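Local coordinates for protein dihydroneopterin aldolase (Burkholderia thailandensis, PDB 3V9O) that belongs to the dihydroneopterin aldolase family, folds as an antiparallel sheet backed by two helices, binds guanine and assembles as four chains, at residues V32-G37 / Q84-G89; I51-F56 / D76-S81. All coordinates share one frame; numbering follows the deposited sequence.

Interaction 1: V32-G37 / Q84-G89; sequences VYMNIG and QCVARG. With EDO (1,2-ethanediol), chain F; SO4 (sulfate ion), chain H.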
ATOM      1  N   VAL A  32      16.214  15.024  -0.601  1.00 13.44           N
ATOM      2  CA  VAL A  32      17.531  15.621  -0.468  1.00 13.77           C
ATOM      3  C   VAL A  32      18.111  15.815  -1.857  1.00 14.69           C
ATOM      4  O   VAL A  32      17.707  15.159  -2.840  1.00 15.90           O
ATOM      5  CB  VAL A  32      18.490  14.734   0.373  1.00 16.86           C
ATOM      6  CG1 VAL A  32      17.969  14.535   1.818  1.00 18.07           C
ATOM      7  CG2 VAL A  32      18.784  13.389  -0.289  1.00 17.41           C
ATOM      8  N   TYR A  33      19.082  16.713  -1.966  1.00 16.94           N
ATOM      9  CA  TYR A  33      19.822  16.904  -3.181  1.00 16.55           C
ATOM     10  C   TYR A  33      21.266  16.534  -2.852  1.00 18.18           C
ATOM     11  O   TYR A  33      21.826  17.023  -1.853  1.00 22.12           O
ATOM     12  CB  TYR A  33      19.734  18.350  -3.674  1.00 20.96           C
ATOM     13  CG  TYR A  33      18.347  18.725  -4.185  1.00 19.58           C
ATOM     14  CD1 TYR A  33      17.391  19.203  -3.311  1.00 21.06           C
ATOM     15  CD2 TYR A  33      18.009  18.552  -5.540  1.00 19.76           C
ATOM     16  CE1 TYR A  33      16.116  19.554  -3.782  1.00 20.74           C
ATOM     17  CE2 TYR A  33      16.749  18.899  -6.005  1.00 21.21           C
ATOM     18  CZ  TYR A  33      15.831  19.397  -5.107  1.00 19.28           C
ATOM     19  OH  TYR A  33      14.562  19.769  -5.601  1.00 21.17           O
ATOM     20  N   MET A  34      21.834  15.652  -3.666  1.00 18.12           N
ATOM     21  CA  MET A  34      23.185  15.196  -3.357  1.00 18.29           C
ATOM     22  C   MET A  34      23.848  14.714  -4.637  1.00 18.54           C
ATOM     23  O   MET A  34      23.187  14.455  -5.677  1.00 19.54           O
ATOM     24  CB  MET A  34      23.135  14.069  -2.311  1.00 19.10           C
ATOM     25  CG  MET A  34      22.389  12.859  -2.876  1.00 19.54           C
ATOM     26  SD  MET A  34      22.153  11.517  -1.687  1.00 24.22           S
ATOM     27  CE  MET A  34      23.671  11.067  -1.361  1.00 22.76           C
ATOM     28  N   ASN A  35      25.175  14.565  -4.590  1.00 20.42           N
ATOM     29  CA  ASN A  35      25.877  13.925  -5.683  1.00 22.71           C
ATOM     30  C   ASN A  35      25.747  12.420  -5.482  1.00 27.57           C
ATOM     31  O   ASN A  35      26.006  11.920  -4.395  1.00 35.90           O
ATOM     32  CB  ASN A  35      27.328  14.405  -5.678  1.00 27.35           C
ATOM     33  CG  ASN A  35      27.426  15.855  -6.099  1.00 31.88           C
ATOM     34  OD1 ASN A  35      26.899  16.243  -7.138  1.00 34.02           O
ATOM     35  ND2 ASN A  35      28.035  16.678  -5.249  1.00 40.16           N
ATOM     36  N   ILE A  36      25.208  11.739  -6.488  1.00 24.81           N
ATOM     37  CA  ILE A  36      24.976  10.307  -6.400  1.00 24.19           C
ATOM     38  C   ILE A  36      24.927   9.802  -7.822  1.00 27.86           C
ATOM     39  O   ILE A  36      24.446  10.501  -8.728  1.00 39.26           O
ATOM     40  CB  ILE A  36      23.694   9.975  -5.686  1.00 23.58           C
ATOM     41  CG1 ILE A  36      23.555   8.456  -5.506  1.00 23.03           C
ATOM     42  CG2 ILE A  36      22.449  10.600  -6.397  1.00 29.62           C
ATOM     43  CD1 ILE A  36      22.457   8.107  -4.504  1.00 26.98           C
ATOM     44  N   GLY A  37      25.521   8.655  -8.085  1.00 26.35           N
ATOM     45  CA  GLY A  37      25.520   8.174  -9.441  1.00 27.15           C
ATOM     46  C   GLY A  37      26.651   7.226  -9.596  1.00 41.94           C
ATOM     47  O   GLY A  37      27.782   7.554  -9.167  1.00 37.66           O
ATOM     48  N   GLN A  84      22.954  12.702   8.352  1.00 17.49           N
ATOM     49  CA  GLN A  84      24.307  12.288   8.666  1.00 20.31           C
ATOM     50  C   GLN A  84      24.874  11.436   7.522  1.00 19.35           C
ATOM     51  O   GLN A  84      26.023  11.597   7.135  1.00 21.67           O
ATOM     52  CB  GLN A  84      24.316  11.506   9.968  1.00 23.99           C
ATOM     53  CG  GLN A  84      24.137  12.404  11.179  1.00 34.53           C
ATOM     54  CD  GLN A  84      23.730  11.660  12.454  1.00 45.12           C
ATOM     55  OE1 GLN A  84      23.507  10.433  12.462  1.00 44.44           O
ATOM     56  NE2 GLN A  84      23.621  12.418  13.549  1.00 50.38           N
ATOM     57  N   CYS A  85      24.064  10.532   7.001  1.00 18.58           N
ATOM     58  CA  CYS A  85      24.522   9.669   5.913  1.00 18.88           C
ATOM     59  C   CYS A  85      24.793  10.417   4.624  1.00 19.69           C
ATOM     60  O   CYS A  85      25.846  10.207   3.978  1.00 22.82           O
ATOM     61  CB  CYS A  85      23.531   8.500   5.713  1.00 16.80           C
ATOM     62  SG  CYS A  85      23.467   7.331   7.066  1.00 19.06           S
ATOM     63  N   VAL A  86      23.923  11.339   4.290  1.00 20.69           N
ATOM     64  CA  VAL A  86      24.074  12.131   3.051  1.00 19.63           C
ATOM     65  C   VAL A  86      25.309  13.020   3.192  1.00 26.55           C
ATOM     66  O   VAL A  86      26.085  13.190   2.210  1.00 26.87           O
ATOM     67  CB  VAL A  86      22.785  12.953   2.820  1.00 22.09           C
ATOM     68  CG1 VAL A  86      22.969  13.996   1.729  1.00 27.82           C
ATOM     69  CG2 VAL A  86      21.644  12.053   2.474  1.00 22.19           C
ATOM     70  N   ALA A  87      25.585  13.527   4.395  1.00 33.73           N
ATOM     71  CA  ALA A  87      26.677  14.470   4.605  1.00 31.09           C
ATOM     72  C   ALA A  87      28.062  13.830   4.485  1.00 31.62           C
ATOM     73  O   ALA A  87      29.083  14.538   4.375  1.00 30.85           O
ATOM     74  CB  ALA A  87      26.533  15.123   5.993  1.00 30.28           C
ATOM     75  N   ARG A  88      28.125  12.502   4.527  1.00 34.21           N
ATOM     76  CA  ARG A  88      29.419  11.804   4.364  1.00 38.99           C
ATOM     77  C   ARG A  88      29.980  11.913   2.951  1.00 40.10           C
ATOM     78  O   ARG A  88      31.179  11.711   2.733  1.00 37.52           O
ATOM     79  CB  ARG A  88      29.314  10.331   4.759  1.00 43.23           C
ATOM     80  CG  ARG A  88      28.936  10.102   6.218  1.00 47.35           C
ATOM     81  CD  ARG A  88      28.761   8.630   6.492  1.00 56.26           C
ATOM     82  NE  ARG A  88      28.061   8.365   7.751  1.00 58.22           N
ATOM     83  CZ  ARG A  88      27.316   7.290   7.969  1.00 57.74           C
ATOM     84  NH1 ARG A  88      27.156   6.394   7.009  1.00 57.25           N
ATOM     85  NH2 ARG A  88      26.715   7.114   9.139  1.00 64.73           N
ATOM     86  N   GLY A  89      29.131  12.232   1.983  1.00 37.17           N
ATOM     87  CA  GLY A  89      29.612  12.445   0.634  1.00 38.33           C
ATOM     88  C   GLY A  89      30.113  11.159  -0.011  1.00 46.51           C
ATOM     89  O   GLY A  89      30.124  10.082   0.602  1.00 49.59           O
TER
HETATM   90  C1  EDO F 144      28.053   5.978   2.947  1.00 50.51           C
HETATM   91  O1  EDO F 144      28.424   5.470   4.227  1.00 56.22           O
HETATM   92  C2  EDO F 144      26.740   6.734   3.107  1.00 44.92           C
HETATM   93  O2  EDO F 144      26.690   7.284   4.440  1.00 35.27           O
HETATM   94  S   SO4 H 146      30.540  15.134  -2.569  1.00 75.87           S
HETATM   95  O1  SO4 H 146      31.592  15.707  -3.413  1.00 79.51           O
HETATM   96  O2  SO4 H 146      30.976  15.127  -1.171  1.00 77.45           O
HETATM   97  O3  SO4 H 146      29.340  15.965  -2.705  1.00 73.65           O
HETATM   98  O4  SO4 H 146      30.254  13.752  -2.971  1.00 75.04           O
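Val86, near the C-terminal end of its helix, sets one methyl against Val32 and the other against Met34, the alternate residues that face it from strand 22-34. The apolar part of the contact rests on these three residues. One branch, CG1, stands anti to the backbone N (chi1 169°) and meets Met34 CB at 4.0 Å. The other branch, CG2, reaches Val32 CG2 at 4.2 Å, the two valine side chains lying side by side and pointing opposite ways. CB is the closest Met34 atom to Val86, but the sulfur is near too, with Met34 SD 4.2 Å from Val86 CG2. The methionine also packs on Val49, Ile91 and Leu97.

No hydrogen bond joins the two segments directly. The polar contacts go to two small molecules, probably left from the crystallisation liquor. A sulfate ion lies by Asn35, whose ND2 donates a nearly straight bond to sulfate O3 (2.9 Å, 169°). On the helix side it sits against Gly89, with CA 3.5 Å from sulfate O2, and it also takes a bond from the backbone N of His90. Gly89 leaves the helix with positive phi, which favours glycine.

The 1,2-ethanediol sits on the helix segment alone. Its O2 donates to the carbonyl O of Cys85 at 3.1 Å and accepts a weak, bent bond from Arg88 NH1 at 2.8 Å. The second hydroxyl oxygen, O1, lies in the guanidinium plane at its edge, 3.2 Å from the same NH1, so the diol is held at both ends.

With no directional bond across it, the contact depends on the fit and burial of apolar groups; the sulfate bridge probably reflects crystallisation conditions.

Interaction 2: I51-F56 / D76-S81; sequences INVDLF and DLMKQS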
ATOM      1  N   ILE A  51      13.524   9.801   0.042  1.00 12.74           N
ATOM      2  CA  ILE A  51      13.811   8.761   1.059  1.00 11.86           C
ATOM      3  C   ILE A  51      12.577   8.552   1.918  1.00 12.58           C
ATOM      4  O   ILE A  51      11.929   9.517   2.333  1.00 13.57           O
ATOM      5  CB  ILE A  51      14.994   9.208   1.909  1.00 12.75           C
ATOM      6  CG1 ILE A  51      16.194   9.328   0.976  1.00 16.40           C
ATOM      7  CG2 ILE A  51      15.281   8.137   3.016  1.00 14.77           C
ATOM      8  CD1 ILE A  51      17.343  10.046   1.504  1.00 24.05           C
ATOM      9  N   ASN A  52      12.209   7.307   2.183  1.00 12.48           N
ATOM     10  CA  ASN A  52      11.111   6.990   3.090  1.00 12.26           C
ATOM     11  C   ASN A  52      11.634   6.067   4.145  1.00 13.28           C
ATOM     12  O   ASN A  52      12.445   5.174   3.878  1.00 13.59           O
ATOM     13  CB  ASN A  52       9.951   6.292   2.320  1.00 11.87           C
ATOM     14  CG  ASN A  52       9.183   7.281   1.518  1.00 12.49           C
ATOM     15  OD1 ASN A  52       8.255   7.872   2.036  1.00 13.49           O
ATOM     16  ND2 ASN A  52       9.600   7.551   0.269  1.00 13.85           N
ATOM     17  N   VAL A  53      11.189   6.282   5.398  1.00 12.91           N
ATOM     18  CA  VAL A  53      11.713   5.491   6.542  1.00 13.37           C
ATOM     19  C   VAL A  53      10.535   5.094   7.429  1.00 13.74           C
ATOM     20  O   VAL A  53       9.623   5.894   7.708  1.00 13.43           O
ATOM     21  CB  VAL A  53      12.657   6.333   7.415  1.00 14.02           C
ATOM     22  CG1 VAL A  53      13.224   5.511   8.616  1.00 15.08           C
ATOM     23  CG2 VAL A  53      13.842   6.886   6.546  1.00 16.47           C
ATOM     24  N   ASP A  54      10.580   3.835   7.879  1.00 15.19           N
ATOM     25  CA  ASP A  54       9.629   3.307   8.890  1.00 15.09           C
ATOM     26  C   ASP A  54      10.511   2.753  10.010  1.00 15.12           C
ATOM     27  O   ASP A  54      11.431   1.958   9.800  1.00 15.67           O
ATOM     28  CB  ASP A  54       8.742   2.191   8.379  1.00 15.45           C
ATOM     29  CG  ASP A  54       7.786   2.610   7.316  1.00 22.41           C
ATOM     30  OD1 ASP A  54       6.999   3.528   7.498  1.00 21.59           O
ATOM     31  OD2 ASP A  54       7.775   1.935   6.274  1.00 34.50           O
ATOM     32  N   LEU A  55      10.292   3.224  11.242  1.00 15.44           N
ATOM     33  CA  LEU A  55      11.011   2.721  12.390  1.00 15.56           C
ATOM     34  C   LEU A  55      10.016   1.994  13.291  1.00 14.07           C
ATOM     35  O   LEU A  55       8.972   2.575  13.658  1.00 16.96           O
ATOM     36  CB  LEU A  55      11.650   3.958  13.068  1.00 20.55           C
ATOM     37  CG  LEU A  55      12.842   3.832  13.937  1.00 24.80           C
ATOM     38  CD1 LEU A  55      13.983   3.253  13.069  1.00 23.18           C
ATOM     39  CD2 LEU A  55      13.212   5.254  14.380  1.00 23.14           C
ATOM     40  N   PHE A  56      10.284   0.751  13.671  1.00 15.26           N
ATOM     41  CA  PHE A  56       9.396  -0.044  14.570  1.00 15.34           C
ATOM     42  C   PHE A  56       9.990  -0.043  15.942  1.00 15.92           C
ATOM     43  O   PHE A  56      11.127  -0.534  16.108  1.00 17.77           O
ATOM     44  CB  PHE A  56       9.136  -1.440  14.010  1.00 16.79           C
ATOM     45  CG  PHE A  56       8.467  -1.353  12.640  1.00 16.54           C
ATOM     46  CD1 PHE A  56       9.211  -1.206  11.459  1.00 18.10           C
ATOM     47  CD2 PHE A  56       7.076  -1.399  12.612  1.00 19.49           C
ATOM     48  CE1 PHE A  56       8.539  -1.058  10.207  1.00 20.25           C
ATOM     49  CE2 PHE A  56       6.425  -1.298  11.390  1.00 22.61           C
ATOM     50  CZ  PHE A  56       7.154  -1.148  10.219  1.00 20.78           C
ATOM     51  N   ASP A  76      12.518  12.571  15.364  1.00 14.65           N
ATOM     52  CA  ASP A  76      13.539  13.379  14.674  1.00 15.96           C
ATOM     53  C   ASP A  76      14.790  12.552  14.323  1.00 17.18           C
ATOM     54  O   ASP A  76      15.570  12.975  13.468  1.00 18.70           O
ATOM     55  CB  ASP A  76      13.980  14.590  15.489  1.00 17.12           C
ATOM     56  CG  ASP A  76      12.904  15.697  15.585  1.00 19.45           C
ATOM     57  OD1 ASP A  76      11.858  15.662  14.900  1.00 20.88           O
ATOM     58  OD2 ASP A  76      13.162  16.622  16.383  1.00 25.66           O
ATOM     59  N   LEU A  77      14.984  11.417  14.982  1.00 18.53           N
ATOM     60  CA  LEU A  77      16.104  10.566  14.660  0.53 18.44           C
ATOM     61  C   LEU A  77      16.119  10.110  13.210  1.00 17.36           C
ATOM     62  O   LEU A  77      17.209   9.959  12.627  1.00 17.14           O
ATOM     63  CB  LEU A  77      16.095   9.377  15.605  0.53 19.09           C
ATOM     64  CG  LEU A  77      17.053   8.244  15.341  0.53 22.71           C
ATOM     65  CD1 LEU A  77      18.345   8.634  16.042  0.53 28.67           C
ATOM     66  CD2 LEU A  77      16.463   6.909  15.866  0.53 20.92           C
ATOM     67  N   MET A  78      14.951   9.957  12.567  1.00 14.81           N
ATOM     68  CA  MET A  78      14.949   9.513  11.168  1.00 13.51           C
ATOM     69  C   MET A  78      15.586  10.578  10.257  1.00 16.13           C
ATOM     70  O   MET A  78      16.538  10.245   9.501  1.00 15.69           O
ATOM     71  CB  MET A  78      13.532   9.184  10.720  1.00 13.59           C
ATOM     72  CG  MET A  78      12.955   7.972  11.427  1.00 14.19           C
ATOM     73  SD  MET A  78      11.305   7.509  10.910  1.00 15.20           S
ATOM     74  CE  MET A  78      10.311   8.834  11.690  1.00 16.18           C
ATOM     75  N   LYS A  79      15.116  11.825  10.297  1.00 14.68           N
ATOM     76  CA  LYS A  79      15.694  12.848   9.446  1.00 16.37           C
ATOM     77  C   LYS A  79      17.161  13.068   9.829  1.00 18.09           C
ATOM     78  O   LYS A  79      17.997  13.231   8.925  1.00 18.28           O
ATOM     79  CB  LYS A  79      14.848  14.141   9.531  1.00 21.08           C
ATOM     80  CG  LYS A  79      15.272  15.226   8.547  1.00 27.89           C
ATOM     81  CD  LYS A  79      14.404  16.491   8.523  1.00 25.09           C
ATOM     82  CE  LYS A  79      15.238  17.602   7.784  1.00 30.93           C
ATOM     83  NZ  LYS A  79      14.607  18.880   7.604  1.00 37.32           N
ATOM     84  N   GLN A  80      17.502  13.024  11.108  1.00 17.61           N
ATOM     85  CA  GLN A  80      18.907  13.204  11.532  1.00 19.00           C
ATOM     86  C   GLN A  80      19.813  12.148  10.933  1.00 18.72           C
ATOM     87  O   GLN A  80      20.949  12.465  10.516  1.00 19.91           O
ATOM     88  CB  GLN A  80      18.959  13.132  13.058  1.00 21.71           C
ATOM     89  CG  GLN A  80      18.490  14.428  13.715  1.00 31.61           C
ATOM     90  CD  GLN A  80      18.179  14.304  15.209  1.00 37.39           C
ATOM     91  OE1 GLN A  80      18.302  13.226  15.819  1.00 39.88           O
ATOM     92  NE2 GLN A  80      17.729  15.414  15.798  1.00 40.07           N
ATOM     93  N   SER A  81      19.379  10.905  10.960  1.00 17.43           N
ATOM     94  CA  SER A  81      20.191   9.843  10.406  0.63 18.04           C
ATOM     95  C   SER A  81      20.360   9.978   8.903  1.00 18.30           C
ATOM     96  O   SER A  81      21.484   9.751   8.392  1.00 18.27           O
ATOM     97  CB  SER A  81      19.663   8.481  10.803  0.63 16.84           C
ATOM     98  OG  SER A  81      19.574   8.462  12.212  0.63 27.58           O
TER
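Strand 51-56 and helix 76-81 run in roughly opposing directions, at 136° between their N-to-C directions, and their axes come within 9.5 Å. The backbones are nearest at Val53 and Met78, with the two CA atoms 6.9 Å apart. Val53 and Leu55, alternate residues on one face of the strand, look toward the helix, and Met78 looks back at them.

Met78 carries most of the contact. Its chain leaves with CG anti to the carbonyl carbon (chi1 -67°), and an extended chi2 (-178°) then carries the sulfur to Val53: SD is 3.6 Å from Val53 CG1. Leu55 lies alongside the same methionine, the two side chains heading opposite ways, and brings its CD2 to 4.0 Å from Met78 CG. That one methyl also touches Leu77 in one of its two conformers, Leu55 CD2 being 3.9 Å from Leu77 CD2, where the two leucines cross at about a right angle. Leu77 CB does not aim at the strand; in this conformer the end of the side chain comes nearer. Within the helix, in the conformer described, Ser81 OG donates to the carbonyl O of Leu77 at 2.8 Å, and that oxygen also accepts from Ser81 N on the opposite face of its plane.

The strand is flanked in the sheet by 22-34 and 113-120, and helix 94-106 lies beside the contact, its Leu105 touching both Val53 and Leu77. On the helix side the second subunit closes in: Val130 of that subunit packs on Met78, and its Asp126 forms a salt bridge with Lys79.

Overall arrangement
Interactions 1 and 2 pack the two ends of helix 76-87 against neighbouring strands of the same antiparallel sheet: the beginning against strand 47-58 in interaction 2, the end against strand 22-34 in interaction 1. The centre of interaction 2 lies about 4 Å, that of interaction 1 about 14 Å, from the centre of the chain. The contact centres are about 15 Å apart, yet they touch where side chains of the neighbouring strands meet: Val32 CG2 packs on Ile51 CD1 at 4.1 Å. Neither lines the guanine pocket of Ala38, Leu93, Gln94 and Glu95; a bound guanine lies about 10 Å from the Met34 side chain and one about 8 Å from that of Met78.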